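Local coordinates for protein sugar isomerase (Sinorhizobium meliloti, PDB 3QC0) that binds a zinc ion in a TIM barrel and probably interconverts isomeric sugars, at residues 175-180 with 202-207; 7-12 with 245-250. One frame throughout, in Å; residues are numbered along the deposited sequence.

Contact 1. Residues 175-180 with 202-207; sequences AIDVYH and AHHICD
The imidazole of His204 meets Asp177 at its edge: OD2 of Asp177 lies near the ring plane, 3.4 Å from ND1 of His204. Carboxylate and ring planes stand 67° apart, and the two atoms are no hydrogen-bonded pair, since both bind the same zinc ion. The ring of His203, on the other face of the sheet, has Ile176 O and Val178 CG1 at its edge, the latter 3.8 Å from His203 NE2, while its ND1 is bound by Arg233. The third ring, Tyr179, turns its edge to a carbonyl, with CE1 3.3 Å from Asp207 O. Beside it Cys206 SG packs on Tyr179 CB at 3.6 Å and reaches the ring obliquely, a sulfur-aromatic contact.

Between the two histidines strands 172-177 and 200-205 run parallel as neighbours in the TIM barrel. Ile176 N binds Ala202 O at 2.9 Å, His204 N returns to Ile176 O at 2.8 Å, and Val178 N reaches His204 O at 3.0 Å, carrying the ladder into the first turn of helix 178-181. Asp177 is the N-cap of that helix. Its CG lies anti to the backbone N (chi1 -179°), which places the carboxylate beside His204 CB, where OD1 takes Tyr179 N at 2.9 Å on its anti side and OD2 serves the metal and Arg219. With an alanine here the zinc would probably lose one ligand, and Tyr179 N and Arg219 the carboxylate whose two oxygens they use.

Glu142 and Glu248 complete the site, so zinc is held by three carboxylates and one imidazole nitrogen, ND1 of His204. The metal probably keeps these acidic oxygens close together, and the capping bond and Arg219 limit how Asp177 can turn.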
# COMPACT_ATOMS: atom_id res chain seq x y z
N ALA A 175 -2.45 -11.46 -12.88
CA ALA A 175 -1.01 -11.40 -12.87
C ALA A 175 -0.58 -11.08 -11.44
O ALA A 175 -0.98 -10.06 -10.89
CB ALA A 175 -0.49 -10.30 -13.84
N ILE A 176 0.24 -11.95 -10.89
CA ILE A 176 0.72 -11.82 -9.51
C ILE A 176 2.13 -11.28 -9.52
O ILE A 176 3.08 -11.98 -9.88
CB ILE A 176 0.61 -13.17 -8.73
CG1 ILE A 176 -0.82 -13.76 -8.77
CG2 ILE A 176 1.10 -12.95 -7.26
CD1 ILE A 176 -0.92 -15.16 -8.14
N ASP A 177 2.26 -9.99 -9.18
CA ASP A 177 3.55 -9.29 -9.17
C ASP A 177 3.92 -9.09 -7.72
O ASP A 177 3.17 -8.50 -6.97
CB ASP A 177 3.39 -7.97 -9.91
CG ASP A 177 4.66 -7.15 -10.01
OD1 ASP A 177 5.50 -7.24 -9.11
OD2 ASP A 177 4.78 -6.40 -11.01
N VAL A 178 5.04 -9.69 -7.32
CA VAL A 178 5.43 -9.69 -5.91
C VAL A 178 5.53 -8.27 -5.37
O VAL A 178 5.26 -8.06 -4.18
CB VAL A 178 6.75 -10.45 -5.68
CG1 VAL A 178 6.56 -11.94 -6.11
CG2 VAL A 178 7.95 -9.81 -6.42
N TYR A 179 5.89 -7.31 -6.21
CA TYR A 179 6.02 -5.93 -5.73
C TYR A 179 4.70 -5.42 -5.18
O TYR A 179 4.62 -4.71 -4.22
CB TYR A 179 6.49 -4.98 -6.84
CG TYR A 179 7.19 -3.75 -6.32
CD1 TYR A 179 8.44 -3.85 -5.73
CD2 TYR A 179 6.61 -2.48 -6.40
CE1 TYR A 179 9.09 -2.73 -5.22
CE2 TYR A 179 7.27 -1.35 -5.93
CZ TYR A 179 8.52 -1.48 -5.33
OH TYR A 179 9.20 -0.37 -4.87
N HIS A 180 3.62 -5.81 -5.85
CA HIS A 180 2.31 -5.27 -5.56
C HIS A 180 1.59 -6.00 -4.44
O HIS A 180 0.66 -5.44 -3.83
CB HIS A 180 1.44 -5.33 -6.82
CG HIS A 180 1.98 -4.53 -7.95
ND1 HIS A 180 2.48 -3.25 -7.77
CD2 HIS A 180 2.10 -4.80 -9.28
CE1 HIS A 180 2.91 -2.79 -8.94
NE2 HIS A 180 2.68 -3.71 -9.86
N ALA A 202 0.22 -15.03 -14.75
CA ALA A 202 1.57 -14.53 -14.80
C ALA A 202 2.08 -14.35 -13.39
O ALA A 202 1.27 -14.16 -12.46
CB ALA A 202 1.65 -13.19 -15.57
N HIS A 203 3.40 -14.36 -13.28
CA HIS A 203 4.12 -14.17 -12.01
C HIS A 203 5.28 -13.25 -12.29
O HIS A 203 6.19 -13.61 -13.07
CB HIS A 203 4.60 -15.53 -11.50
CG HIS A 203 5.41 -15.48 -10.25
ND1 HIS A 203 6.19 -16.53 -9.84
CD2 HIS A 203 5.54 -14.51 -9.30
CE1 HIS A 203 6.76 -16.22 -8.68
NE2 HIS A 203 6.42 -14.98 -8.36
N HIS A 204 5.24 -12.05 -11.71
CA HIS A 204 6.29 -11.07 -11.91
C HIS A 204 7.15 -11.01 -10.66
O HIS A 204 6.63 -10.98 -9.52
CB HIS A 204 5.76 -9.65 -12.20
CG HIS A 204 4.75 -9.58 -13.29
ND1 HIS A 204 4.02 -8.45 -13.56
CD2 HIS A 204 4.38 -10.52 -14.21
CE1 HIS A 204 3.22 -8.70 -14.60
NE2 HIS A 204 3.43 -9.94 -15.01
N ILE A 205 8.46 -10.92 -10.90
CA ILE A 205 9.45 -10.90 -9.83
C ILE A 205 10.37 -9.69 -9.87
O ILE A 205 10.58 -9.08 -10.91
CB ILE A 205 10.28 -12.20 -9.77
CG1 ILE A 205 10.99 -12.45 -11.11
CG2 ILE A 205 9.39 -13.38 -9.35
CD1 ILE A 205 12.05 -13.61 -11.01
N CYS A 206 10.87 -9.36 -8.67
CA CYS A 206 11.67 -8.16 -8.36
C CYS A 206 11.73 -8.19 -6.83
O CYS A 206 11.47 -9.23 -6.23
CB CYS A 206 11.04 -6.87 -8.89
SG CYS A 206 9.39 -6.57 -8.27
N ASP A 207 12.12 -7.09 -6.21
CA ASP A 207 12.19 -7.07 -4.77
C ASP A 207 11.78 -5.72 -4.20
O ASP A 207 11.77 -4.70 -4.92
CB ASP A 207 13.61 -7.44 -4.28
CG ASP A 207 13.60 -8.35 -3.05
OD1 ASP A 207 12.61 -8.29 -2.24
OD2 ASP A 207 14.59 -9.12 -2.85

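Contact 2. Residues 7-12 with 245-250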
# COMPACT_ATOMS: atom_id res chain seq x y z
N LEU A 7 12.57 -18.45 -16.96
CA LEU A 7 12.85 -17.03 -16.77
C LEU A 7 12.36 -16.21 -17.97
O LEU A 7 12.65 -16.53 -19.13
CB LEU A 7 14.35 -16.79 -16.56
CG LEU A 7 14.81 -15.36 -16.29
CD1 LEU A 7 14.08 -14.79 -15.03
CD2 LEU A 7 16.33 -15.29 -16.13
N SER A 8 11.64 -15.13 -17.70
CA SER A 8 11.23 -14.14 -18.68
C SER A 8 11.75 -12.78 -18.23
O SER A 8 11.85 -12.53 -17.01
CB SER A 8 9.70 -14.15 -18.78
OG SER A 8 9.24 -13.20 -19.71
N ILE A 9 12.04 -11.89 -19.16
CA ILE A 9 12.43 -10.52 -18.83
C ILE A 9 11.36 -9.56 -19.34
O ILE A 9 11.06 -9.49 -20.53
CB ILE A 9 13.80 -10.13 -19.44
CG1 ILE A 9 14.90 -11.10 -18.97
CG2 ILE A 9 14.15 -8.66 -19.14
CD1 ILE A 9 15.29 -11.06 -17.50
N ASN A 10 10.73 -8.85 -18.41
CA ASN A 10 9.87 -7.73 -18.77
C ASN A 10 10.83 -6.64 -19.23
O ASN A 10 11.77 -6.29 -18.52
CB ASN A 10 9.00 -7.31 -17.58
CG ASN A 10 8.09 -6.21 -17.90
OD1 ASN A 10 8.54 -5.09 -18.27
ND2 ASN A 10 6.78 -6.43 -17.64
N LEU A 11 10.62 -6.11 -20.43
CA LEU A 11 11.61 -5.23 -21.03
C LEU A 11 11.69 -3.87 -20.37
O LEU A 11 12.59 -3.10 -20.62
CB LEU A 11 11.32 -5.08 -22.53
CG LEU A 11 11.36 -6.40 -23.31
CD1 LEU A 11 11.32 -6.14 -24.85
CD2 LEU A 11 12.54 -7.30 -22.95
N ALA A 12 10.79 -3.58 -19.41
CA ALA A 12 11.00 -2.40 -18.59
C ALA A 12 12.33 -2.48 -17.85
O ALA A 12 12.95 -1.46 -17.55
CB ALA A 12 9.87 -2.23 -17.58
N GLN A 245 8.89 -17.01 -14.58
CA GLN A 245 8.90 -15.87 -13.68
C GLN A 245 9.44 -14.71 -14.49
O GLN A 245 10.51 -14.83 -15.09
CB GLN A 245 9.79 -16.16 -12.47
CG GLN A 245 9.29 -17.31 -11.64
CD GLN A 245 10.22 -17.65 -10.49
OE1 GLN A 245 10.53 -16.78 -9.67
NE2 GLN A 245 10.67 -18.88 -10.41
N GLU A 246 8.69 -13.61 -14.50
CA GLU A 246 8.96 -12.46 -15.33
C GLU A 246 9.60 -11.33 -14.52
O GLU A 246 8.95 -10.78 -13.60
CB GLU A 246 7.64 -12.00 -15.96
CG GLU A 246 7.74 -10.77 -16.84
CD GLU A 246 6.39 -10.29 -17.27
OE1 GLU A 246 5.61 -11.11 -17.80
OE2 GLU A 246 6.11 -9.09 -17.08
N VAL A 247 10.86 -11.03 -14.79
CA VAL A 247 11.59 -9.99 -14.10
C VAL A 247 11.19 -8.61 -14.56
O VAL A 247 11.38 -8.21 -15.70
CB VAL A 247 13.09 -10.12 -14.25
CG1 VAL A 247 13.81 -8.96 -13.54
CG2 VAL A 247 13.52 -11.53 -13.77
N GLU A 248 10.60 -7.86 -13.64
CA GLU A 248 10.10 -6.53 -13.94
C GLU A 248 10.63 -5.57 -12.89
O GLU A 248 10.16 -5.50 -11.76
CB GLU A 248 8.56 -6.51 -13.97
CG GLU A 248 7.99 -5.17 -14.35
CD GLU A 248 6.50 -5.15 -14.35
OE1 GLU A 248 5.92 -5.89 -13.57
OE2 GLU A 248 5.92 -4.43 -15.18
N ILE A 249 11.69 -4.86 -13.26
CA ILE A 249 12.39 -3.93 -12.40
C ILE A 249 12.38 -2.53 -13.00
O ILE A 249 12.81 -2.33 -14.13
CB ILE A 249 13.87 -4.36 -12.16
CG1 ILE A 249 13.91 -5.72 -11.47
CG2 ILE A 249 14.62 -3.29 -11.32
CD1 ILE A 249 15.27 -6.44 -11.42
N PHE A 250 11.88 -1.56 -12.25
CA PHE A 250 11.98 -0.14 -12.55
C PHE A 250 13.00 0.44 -11.57
O PHE A 250 12.73 0.49 -10.37
CB PHE A 250 10.64 0.62 -12.38
CG PHE A 250 9.42 -0.05 -13.00
CD1 PHE A 250 9.50 -0.87 -14.10
CD2 PHE A 250 8.17 0.24 -12.50
CE1 PHE A 250 8.35 -1.47 -14.63
CE2 PHE A 250 7.02 -0.34 -13.04
CZ PHE A 250 7.12 -1.22 -14.10
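Leu7-Ile9 pairs in parallel with Gln245-Val247, the strand axes 33° apart, through alternating bonds Ser8 N to Gln245 O, Val247 N to Ser8 O and Asn10 N to Val247 O, each 2.9 Å; this pairing of first and last strands closes the TIM barrel. On the face of Leu7, Ile9 and Val247, Leu7 CD1 presses on Val247 CG2 at 3.5 Å and Ile9 CD1 lies alongside Val247 CB, with helix 260-274 packed outside.

The face of Ser8 and Glu246 is polar, and Thr62 binds both Ser8 OG and Glu246 OE1. Asn10 ND2 gives an almost straight bond to Glu246 OE2 (2.8 Å), with OE2 in the plane of the Asn10 amide, though the donor meets the carboxylate on its anti side, 29° out of plane. The same amide stacks on the carboxylate of Glu248, planes 30° apart, whose OE1 binds zinc; Asn10 is thus a second-shell neighbour of the metal. Its OD1 accepts from Trp38 and, at 2.9 Å, from Ala12 N, forming an Asx turn. Farther along, Ala12 CB sits at the edge of the Phe250 ring, 3.4 Å from CE1.

How the contacts relate
From the N terminus, strand 7-10 comes first and meets its second neighbour only at strand 245-247, so contact 2 closes a loop of 232 residues and, with it, the barrel. Contact 1 is nested within that loop: segments 175-180 and 202-207 are separated by only 21 residues, which include helix 187-196. The two contacts meet because strands 200-205 and 245-247 are neighbours, with Ile205 N probably hydrogen-bonded to Glu246 O at 2.8 Å. They also share the zinc, to which 175-180 and 202-207 supply a ligand each and 245-250 a third; Glu142, following strand 139-141, adds the fourth.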